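Uncharacterized NTF2-like protein (Burkholderia thailandensis E264, PDB 3EC9) is of unknown function but adopts the NTF2-like fold of the SnoaL-like family, whose cone-shaped cavity commonly binds small molecules. Local coordinates at residues 32-37 and 64-69. Residues are numbered along the deposited sequence; the frame is centred on the assembly and turned at random. Where two conformers were deposited one is given.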
loop_
_atom_site.group_PDB
_atom_site.type_symbol
_atom_site.label_atom_id
_atom_site.label_comp_id
_atom_site.label_asym_id
_atom_site.label_seq_id
_atom_site.Cartn_x
_atom_site.Cartn_y
_atom_site.Cartn_z
ATOM N N ALA B 32 -14.631 4.661 -19.969
ATOM C CA ALA B 32 -15.219 3.897 -18.847
ATOM C C ALA B 32 -14.369 4.008 -17.567
ATOM O O ALA B 32 -14.918 4.110 -16.471
ATOM C CB ALA B 32 -15.433 2.405 -19.227
HETATM N N MSE B 33 -13.045 3.985 -17.692
HETATM C CA MSE B 33 -12.183 4.171 -16.515
HETATM C C MSE B 33 -12.563 5.392 -15.713
HETATM O O MSE B 33 -12.620 5.334 -14.481
HETATM C CB MSE B 33 -10.741 4.370 -16.923
HETATM C CG MSE B 33 -10.033 3.112 -17.264
HETATM SE SE MSE B 33 -8.214 3.634 -17.645
HETATM C CE MSE B 33 -7.813 2.259 -18.927
HETATM N N MSE B 34 -12.791 6.504 -16.417
HETATM C CA MSE B 34 -13.005 7.796 -15.779
HETATM C C MSE B 34 -14.481 8.177 -15.565
HETATM O O MSE B 34 -14.779 9.224 -14.991
HETATM C CB MSE B 34 -12.300 8.930 -16.580
HETATM C CG MSE B 34 -10.802 8.781 -16.791
HETATM SE SE MSE B 34 -9.820 9.186 -15.125
HETATM C CE MSE B 34 -9.608 7.398 -14.587
ATOM N N ALA B 35 -15.392 7.294 -15.942
ATOM C CA ALA B 35 -16.853 7.597 -15.987
ATOM C C ALA B 35 -17.404 8.016 -14.619
ATOM O O ALA B 35 -18.328 8.871 -14.559
ATOM C CB ALA B 35 -17.647 6.425 -16.516
ATOM N N ASP B 36 -16.885 7.406 -13.531
ATOM C CA ASP B 36 -17.421 7.652 -12.195
ATOM C C ASP B 36 -16.508 8.554 -11.348
ATOM O O ASP B 36 -16.716 8.693 -10.137
ATOM C CB ASP B 36 -17.707 6.348 -11.455
ATOM C CG ASP B 36 -18.729 5.498 -12.174
ATOM O OD1 ASP B 36 -19.829 6.034 -12.522
ATOM O OD2 ASP B 36 -18.431 4.312 -12.403
ATOM N N ILE B 37 -15.515 9.176 -11.990
ATOM C CA ILE B 37 -14.614 10.079 -11.294
ATOM C C ILE B 37 -15.346 11.373 -10.947
ATOM O O ILE B 37 -15.908 12.043 -11.828
ATOM C CB ILE B 37 -13.360 10.348 -12.149
ATOM C CG1 ILE B 37 -12.556 9.064 -12.326
ATOM C CG2 ILE B 37 -12.418 11.392 -11.535
ATOM C CD1 ILE B 37 -11.797 8.492 -11.072
ATOM N N ASN B 64 -1.437 12.932 -17.072
ATOM C CA ASN B 64 -0.214 12.925 -16.251
ATOM C C ASN B 64 0.093 11.586 -15.586
ATOM O O ASN B 64 1.179 11.392 -15.032
ATOM C CB ASN B 64 -0.264 14.035 -15.200
ATOM C CG ASN B 64 -0.557 15.439 -15.801
ATOM O OD1 ASN B 64 -0.130 15.757 -16.934
ATOM N ND2 ASN B 64 -1.291 16.285 -15.036
ATOM N N VAL B 65 -0.865 10.663 -15.613
ATOM C CA VAL B 65 -0.643 9.317 -15.081
ATOM C C VAL B 65 -0.692 8.287 -16.213
ATOM O O VAL B 65 0.327 7.768 -16.612
ATOM C CB VAL B 65 -1.616 8.956 -13.941
ATOM C CG1 VAL B 65 -1.280 7.554 -13.339
ATOM C CG2 VAL B 65 -1.625 10.047 -12.854
ATOM N N PHE B 66 -1.877 8.011 -16.753
ATOM C CA PHE B 66 -2.001 6.888 -17.676
ATOM C C PHE B 66 -1.276 7.105 -18.989
ATOM O O PHE B 66 -0.623 6.217 -19.470
ATOM C CB PHE B 66 -3.460 6.566 -17.910
ATOM C CG PHE B 66 -4.114 5.978 -16.696
ATOM C CD1 PHE B 66 -3.919 4.634 -16.382
ATOM C CD2 PHE B 66 -4.890 6.754 -15.854
ATOM C CE1 PHE B 66 -4.501 4.084 -15.253
ATOM C CE2 PHE B 66 -5.477 6.203 -14.726
ATOM C CZ PHE B 66 -5.273 4.866 -14.427
ATOM N N ARG B 67 -1.393 8.296 -19.569
ATOM C CA ARG B 67 -0.666 8.578 -20.818
ATOM C C ARG B 67 0.849 8.413 -20.612
ATOM O O ARG B 67 1.527 7.843 -21.441
ATOM C CB ARG B 67 -0.994 9.973 -21.345
ATOM C CG ARG B 67 -0.133 10.375 -22.557
ATOM C CD ARG B 67 -0.466 11.778 -23.076
ATOM N NE ARG B 67 -0.065 12.784 -22.092
ATOM C CZ ARG B 67 -0.054 14.087 -22.314
ATOM N NH1 ARG B 67 -0.501 14.569 -23.444
ATOM N NH2 ARG B 67 0.341 14.892 -21.351
ATOM N N ARG B 68 1.383 8.957 -19.511
ATOM C CA ARG B 68 2.812 8.897 -19.238
ATOM C C ARG B 68 3.254 7.443 -19.069
ATOM O O ARG B 68 4.331 7.051 -19.565
ATOM C CB ARG B 68 3.146 9.747 -18.002
ATOM C CG ARG B 68 4.557 9.755 -17.679
ATOM C CD ARG B 68 4.900 10.711 -16.530
ATOM N NE ARG B 68 6.244 10.411 -16.055
ATOM C CZ ARG B 68 6.827 10.991 -15.030
ATOM N NH1 ARG B 68 6.189 11.926 -14.348
ATOM N NH2 ARG B 68 8.071 10.672 -14.729
ATOM N N LEU B 69 2.436 6.636 -18.401
ATOM C CA LEU B 69 2.770 5.223 -18.237
ATOM C C LEU B 69 2.927 4.556 -19.609
ATOM O O LEU B 69 3.895 3.797 -19.816
ATOM C CB LEU B 69 1.763 4.461 -17.343
ATOM C CG LEU B 69 1.826 4.705 -15.825
ATOM C CD1 LEU B 69 0.635 4.079 -15.071
ATOM C CD2 LEU B 69 3.162 4.226 -15.299
#
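Phe66 of helix 58-72 meets Met33 and Met34 of the short helix 30-34: Met33 makes a Met-aromatic contact and Met34 adds an apolar touch. Within the NTF2-like fold, helix 30-34 lies against helix 14-26 and helix 58-72. Both methionines are selenomethionines, and Met33 was modelled in two conformers, its geometry here being that of one of them.

The selenium-aromatic part is set by position over the ring. Met33 SE stands 4.5 Å from the centroid of the Phe66 ring and only 10° off its normal, which puts the selenium almost squarely above one face. An extended side chain (chi2 -177°) carries SE across the gap between backbones whose nearest CA atoms, those of Met33 and Phe66, are 10.6 Å apart. Both side chains leave their backbones heading toward the other segment.

The remaining part is apolar. Met34 starts out less directly aimed, but its side chain turns at chi2 and again at chi3 (98°), so that CE swings toward the ring at an oblique angle. The same side chain also rests on Ala58, Ile61 and Val62, so it fills the angle between helix 30-34 and the earlier turns of helix 58-72.

The contact is small, burying 100 Å² in all. Phe66 also lies near a bound glycerol and an acetate, probably from the crystallisation liquor, consistent with a pocket beside the ring. On helix 14-26, His21 hydrogen-bonds through ND1 to Met33 O, and a type I turn from Met34 to Ile37 leads into strand 37-38. At the ring itself, Met34 CE approaches Phe66 CE2 to 4.3 Å.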